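Long-range contact in L-amino acid deaminase (Proteus vulgaris, PDB 5HXW), which probably oxidises L-amino acids to the corresponding keto acids with release of ammonia, as a membrane-bound flavoprotein that carries FAD: residues A[72-77]-A[239-244]. Numbering follows the deposited sequence.
With FAD (flavin-adenine dinucleotide), chain G.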
ATOM      1  N   ALA A  72      -6.498  -8.606   5.869  1.00 63.75           N
ATOM      2  CA  ALA A  72      -6.438  -7.162   5.565  1.00 63.16           C
ATOM      3  C   ALA A  72      -6.673  -6.249   6.779  1.00 62.73           C
ATOM      4  O   ALA A  72      -7.291  -5.191   6.667  1.00 62.87           O
ATOM      5  CB  ALA A  72      -7.375  -6.808   4.408  1.00 62.38           C
ATOM      6  N   GLY A  73      -6.158  -6.663   7.933  1.00 62.24           N
ATOM      7  CA  GLY A  73      -6.345  -5.926   9.182  1.00 62.13           C
ATOM      8  C   GLY A  73      -5.488  -4.683   9.346  1.00 61.13           C
ATOM      9  O   GLY A  73      -5.773  -3.847  10.208  1.00 61.65           O
ATOM     10  N   GLU A  74      -4.439  -4.559   8.531  1.00 60.10           N
ATOM     11  CA  GLU A  74      -3.498  -3.440   8.645  1.00 60.28           C
ATOM     12  C   GLU A  74      -3.602  -2.474   7.440  1.00 59.87           C
ATOM     13  O   GLU A  74      -4.709  -2.031   7.116  1.00 60.56           O
ATOM     14  CB  GLU A  74      -2.072  -3.948   8.947  1.00 60.96           C
ATOM     15  CG  GLU A  74      -1.985  -4.809  10.212  1.00 62.02           C
ATOM     16  CD  GLU A  74      -0.566  -5.074  10.709  1.00 63.50           C
ATOM     17  OE1 GLU A  74       0.361  -5.235   9.884  1.00 63.98           O
ATOM     18  OE2 GLU A  74      -0.378  -5.139  11.942  1.00 63.22           O
ATOM     19  N   GLN A  75      -2.479  -2.158   6.788  1.00 58.95           N
ATOM     20  CA  GLN A  75      -2.425  -1.234   5.635  1.00 58.97           C
ATOM     21  C   GLN A  75      -3.529  -1.385   4.575  1.00 59.29           C
ATOM     22  O   GLN A  75      -4.050  -0.383   4.070  1.00 58.87           O
ATOM     23  CB  GLN A  75      -1.083  -1.377   4.927  1.00 59.03           C
ATOM     24  CG  GLN A  75      -0.054  -0.332   5.276  1.00 58.99           C
ATOM     25  CD  GLN A  75       1.324  -0.704   4.773  1.00 59.23           C
ATOM     26  OE1 GLN A  75       1.805  -1.814   5.011  1.00 59.20           O
ATOM     27  NE2 GLN A  75       1.974   0.226   4.080  1.00 59.06           N
ATOM     28  N   SER A  76      -3.865  -2.637   4.251  1.00 58.69           N
ATOM     29  CA  SER A  76      -4.784  -2.985   3.162  1.00 58.71           C
ATOM     30  C   SER A  76      -6.273  -2.675   3.406  1.00 58.57           C
ATOM     31  O   SER A  76      -7.120  -2.962   2.549  1.00 58.25           O
ATOM     32  CB  SER A  76      -4.599  -4.455   2.785  1.00 59.08           C
ATOM     33  OG  SER A  76      -3.385  -4.634   2.079  1.00 59.65           O
ATOM     34  N   SER A  77      -6.583  -2.110   4.573  1.00 58.09           N
ATOM     35  CA  SER A  77      -7.912  -1.570   4.861  1.00 58.30           C
ATOM     36  C   SER A  77      -7.820  -0.206   5.549  1.00 58.69           C
ATOM     37  O   SER A  77      -8.794   0.272   6.140  1.00 59.59           O
ATOM     38  CB  SER A  77      -8.722  -2.555   5.707  1.00 58.64           C
ATOM     39  OG  SER A  77      -8.135  -2.730   6.989  1.00 58.28           O
ATOM     40  N   GLY A 239       4.746  -9.180   4.604  1.00 60.66           N
ATOM     41  CA  GLY A 239       4.306  -8.858   5.958  1.00 60.33           C
ATOM     42  C   GLY A 239       4.115  -7.384   6.259  1.00 60.22           C
ATOM     43  O   GLY A 239       4.021  -7.002   7.430  1.00 59.97           O
ATOM     44  N   GLY A 240       4.042  -6.565   5.205  1.00 60.27           N
ATOM     45  CA  GLY A 240       3.854  -5.118   5.319  1.00 59.36           C
ATOM     46  C   GLY A 240       4.969  -4.445   6.096  1.00 59.50           C
ATOM     47  O   GLY A 240       6.142  -4.519   5.706  1.00 60.30           O
ATOM     48  N   VAL A 241       4.593  -3.813   7.208  1.00 58.54           N
ATOM     49  CA  VAL A 241       5.540  -3.107   8.085  1.00 58.45           C
ATOM     50  C   VAL A 241       6.433  -4.065   8.891  1.00 59.39           C
ATOM     51  O   VAL A 241       7.507  -3.675   9.354  1.00 61.26           O
ATOM     52  CB  VAL A 241       4.845  -2.054   9.002  1.00 57.95           C
ATOM     53  CG1 VAL A 241       3.992  -1.095   8.180  1.00 57.16           C
ATOM     54  CG2 VAL A 241       4.007  -2.695  10.106  1.00 57.24           C
ATOM     55  N   TRP A 242       5.986  -5.314   9.023  1.00 59.40           N
ATOM     56  CA  TRP A 242       6.668  -6.343   9.812  1.00 59.99           C
ATOM     57  C   TRP A 242       7.726  -7.129   9.034  1.00 61.09           C
ATOM     58  O   TRP A 242       8.428  -7.963   9.616  1.00 62.62           O
ATOM     59  CB  TRP A 242       5.643  -7.315  10.398  1.00 59.94           C
ATOM     60  CG  TRP A 242       4.570  -6.645  11.192  1.00 60.17           C
ATOM     61  CD1 TRP A 242       3.371  -6.189  10.726  1.00 59.20           C
ATOM     62  CD2 TRP A 242       4.595  -6.356  12.595  1.00 60.82           C
ATOM     63  NE1 TRP A 242       2.648  -5.630  11.750  1.00 59.64           N
ATOM     64  CE2 TRP A 242       3.373  -5.719  12.909  1.00 60.46           C
ATOM     65  CE3 TRP A 242       5.531  -6.575  13.621  1.00 61.57           C
ATOM     66  CZ2 TRP A 242       3.058  -5.294  14.212  1.00 61.02           C
ATOM     67  CZ3 TRP A 242       5.220  -6.154  14.914  1.00 61.96           C
ATOM     68  CH2 TRP A 242       3.994  -5.516  15.194  1.00 61.64           C
ATOM     69  N   SER A 243       7.840  -6.860   7.731  1.00 60.67           N
ATOM     70  CA  SER A 243       8.746  -7.606   6.848  1.00 61.84           C
ATOM     71  C   SER A 243      10.225  -7.521   7.245  1.00 63.38           C
ATOM     72  O   SER A 243      10.941  -8.528   7.174  1.00 65.36           O
ATOM     73  CB  SER A 243       8.555  -7.180   5.393  1.00 61.44           C
ATOM     74  OG  SER A 243       7.264  -7.529   4.925  1.00 60.00           O
ATOM     75  N   ARG A 244      10.666  -6.334   7.665  1.00 63.13           N
ATOM     76  CA  ARG A 244      12.023  -6.133   8.186  1.00 63.80           C
ATOM     77  C   ARG A 244      12.315  -7.054   9.378  1.00 64.75           C
ATOM     78  O   ARG A 244      13.347  -7.741   9.400  1.00 67.18           O
ATOM     79  CB  ARG A 244      12.263  -4.664   8.574  1.00 62.94           C
ATOM     80  CG  ARG A 244      13.528  -4.480   9.394  1.00 63.15           C
ATOM     81  CD  ARG A 244      13.867  -3.052   9.761  1.00 62.67           C
ATOM     82  NE  ARG A 244      15.010  -3.057  10.679  1.00 63.55           N
ATOM     83  CZ  ARG A 244      16.294  -3.145  10.319  1.00 64.26           C
ATOM     84  NH1 ARG A 244      16.649  -3.224   9.040  1.00 63.98           N
ATOM     85  NH2 ARG A 244      17.235  -3.151  11.255  1.00 65.30           N
TER
HETATM   86  PA  FAD G 501      -0.377  -5.053   4.650  1.00 57.05           P
HETATM   87  O1A FAD G 501      -0.133  -4.399   5.987  1.00 57.95           O
HETATM   88  O2A FAD G 501      -1.644  -4.736   3.917  1.00 57.75           O
HETATM   89  O5B FAD G 501      -0.291  -6.643   4.835  1.00 58.36           O
HETATM   90  C5B FAD G 501       0.719  -7.238   5.639  1.00 57.69           C
HETATM   91  C4B FAD G 501       0.068  -8.319   6.476  1.00 58.00           C
HETATM   92  O4B FAD G 501       1.049  -9.263   6.898  1.00 58.36           O
HETATM   93  C3B FAD G 501      -0.569  -7.749   7.733  1.00 57.66           C
HETATM   94  O3B FAD G 501      -1.956  -8.096   7.699  1.00 57.25           O
HETATM   95  C2B FAD G 501       0.162  -8.430   8.881  1.00 58.12           C
HETATM   96  O2B FAD G 501      -0.709  -8.779   9.956  1.00 58.81           O
HETATM   97  C1B FAD G 501       0.739  -9.671   8.228  1.00 58.69           C
HETATM   98  N9A FAD G 501       1.963 -10.200   8.874  1.00 59.72           N
HETATM   99  C8A FAD G 501       3.088  -9.511   9.152  1.00 59.53           C
HETATM  100  N7A FAD G 501       4.020 -10.305   9.728  1.00 60.35           N
HETATM  101  C5A FAD G 501       3.487 -11.534   9.825  1.00 61.00           C
HETATM  102  C6A FAD G 501       3.934 -12.851  10.337  1.00 62.29           C
HETATM  103  N6A FAD G 501       5.170 -12.983  10.865  1.00 62.86           N
HETATM  104  N1A FAD G 501       3.076 -13.901  10.249  1.00 62.74           N
HETATM  105  C2A FAD G 501       1.844 -13.771   9.711  1.00 62.17           C
HETATM  106  N3A FAD G 501       1.370 -12.601   9.228  1.00 60.67           N
HETATM  107  C4A FAD G 501       2.131 -11.470   9.253  1.00 60.39           C
HETATM  108  N1  FAD G 501      -1.788   2.865  -1.629  1.00 58.67           N
HETATM  109  C2  FAD G 501      -2.338   3.301  -2.789  1.00 59.12           C
HETATM  110  O2  FAD G 501      -2.115   2.642  -3.826  1.00 59.33           O
HETATM  111  N3  FAD G 501      -3.098   4.414  -2.852  1.00 59.95           N
HETATM  112  C4  FAD G 501      -3.370   5.166  -1.766  1.00 60.14           C
HETATM  113  O4  FAD G 501      -4.086   6.192  -1.861  1.00 61.17           O
HETATM  114  C4X FAD G 501      -2.804   4.747  -0.450  1.00 58.51           C
HETATM  115  N5  FAD G 501      -3.020   5.437   0.697  1.00 58.53           N
HETATM  116  C5X FAD G 501      -2.481   5.038   1.883  1.00 57.70           C
HETATM  117  C6  FAD G 501      -2.720   5.766   3.055  1.00 57.42           C
HETATM  118  C7  FAD G 501      -2.183   5.351   4.276  1.00 56.73           C
HETATM  119  C7M FAD G 501      -2.462   6.162   5.518  1.00 56.73           C
HETATM  120  C8  FAD G 501      -1.342   4.115   4.324  1.00 56.47           C
HETATM  121  C8M FAD G 501      -0.724   3.587   5.589  1.00 56.48           C
HETATM  122  C9  FAD G 501      -1.107   3.396   3.163  1.00 56.48           C
HETATM  123  C9A FAD G 501      -1.639   3.803   1.942  1.00 56.96           C
HETATM  124  N10 FAD G 501      -1.408   3.054   0.759  1.00 57.36           N
HETATM  125  C10 FAD G 501      -1.971   3.516  -0.454  1.00 57.97           C
HETATM  126  C1' FAD G 501      -0.551   1.862   0.783  1.00 56.37           C
HETATM  127  C2' FAD G 501      -1.188   0.496   0.874  1.00 55.56           C
HETATM  128  O2' FAD G 501      -2.076   0.453   1.992  1.00 54.83           O
HETATM  129  C3' FAD G 501      -0.054  -0.499   1.111  1.00 56.33           C
HETATM  130  O3' FAD G 501       1.110  -0.189   0.312  1.00 55.88           O
HETATM  131  C4' FAD G 501      -0.490  -1.941   0.871  1.00 56.58           C
HETATM  132  O4' FAD G 501      -1.615  -2.288   1.702  1.00 56.55           O
HETATM  133  C5' FAD G 501       0.674  -2.866   1.179  1.00 56.36           C
HETATM  134  O5' FAD G 501       0.175  -4.188   1.283  1.00 57.13           O
HETATM  135  P   FAD G 501       0.947  -5.285   2.152  1.00 56.59           P
HETATM  136  O1P FAD G 501       0.179  -6.563   1.970  1.00 58.07           O
HETATM  137  O2P FAD G 501       2.403  -5.249   1.780  1.00 58.78           O
HETATM  138  O3P FAD G 501       0.857  -4.745   3.669  1.00 57.01           O
HETATM  139  O   HOH W   1       1.931  -3.979   7.917  1.00 57.96           O
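The carboxylate of E74 takes the indole N-H of W242 between its two oxygens. The straighter bond runs from W242 NE1 to E74 OE2 (3.1 Å, N-H...O 155°) and uses the syn lone pair; that from W242 NE1 to E74 OE1 (3.0 Å) is bent to 128° and weak. E74 CD lies at the edge of the W242 ring in its plane, and the carboxylate is nearly coplanar with the indole (19°). With CG anti to the carbonyl carbon and an extended chain beyond it, E74 spans from its loop past the FAD ribose to the ring. E74 OE2 also forms a salt bridge with K68, an FAD-binding residue, which would probably favour the charged carboxylate.

A water gives a second link: it donates to E74 OE1 (2.8 Å) and to FAD O1A, and accepts from V241 N (2.8 Å). On the same phosphate, S76 OG donates to FAD O2A; it accepts from the ribityl hydroxyl FAD O4' (3.0 Å), while backbone Q75 N bonds weakly to FAD O1A. The adenine side is lined by W242, whose CB lies 3.5 Å from FAD N7A. G240 N comes within 3.4 Å of FAD C5B. Two loops clasping the FAD diphosphate and ribose, one following strand 63-66 and the other strand 235-237 of the parallel part of the sheet, are consistent with the Rossmann-type FAD site of DAO-family oxidoreductases.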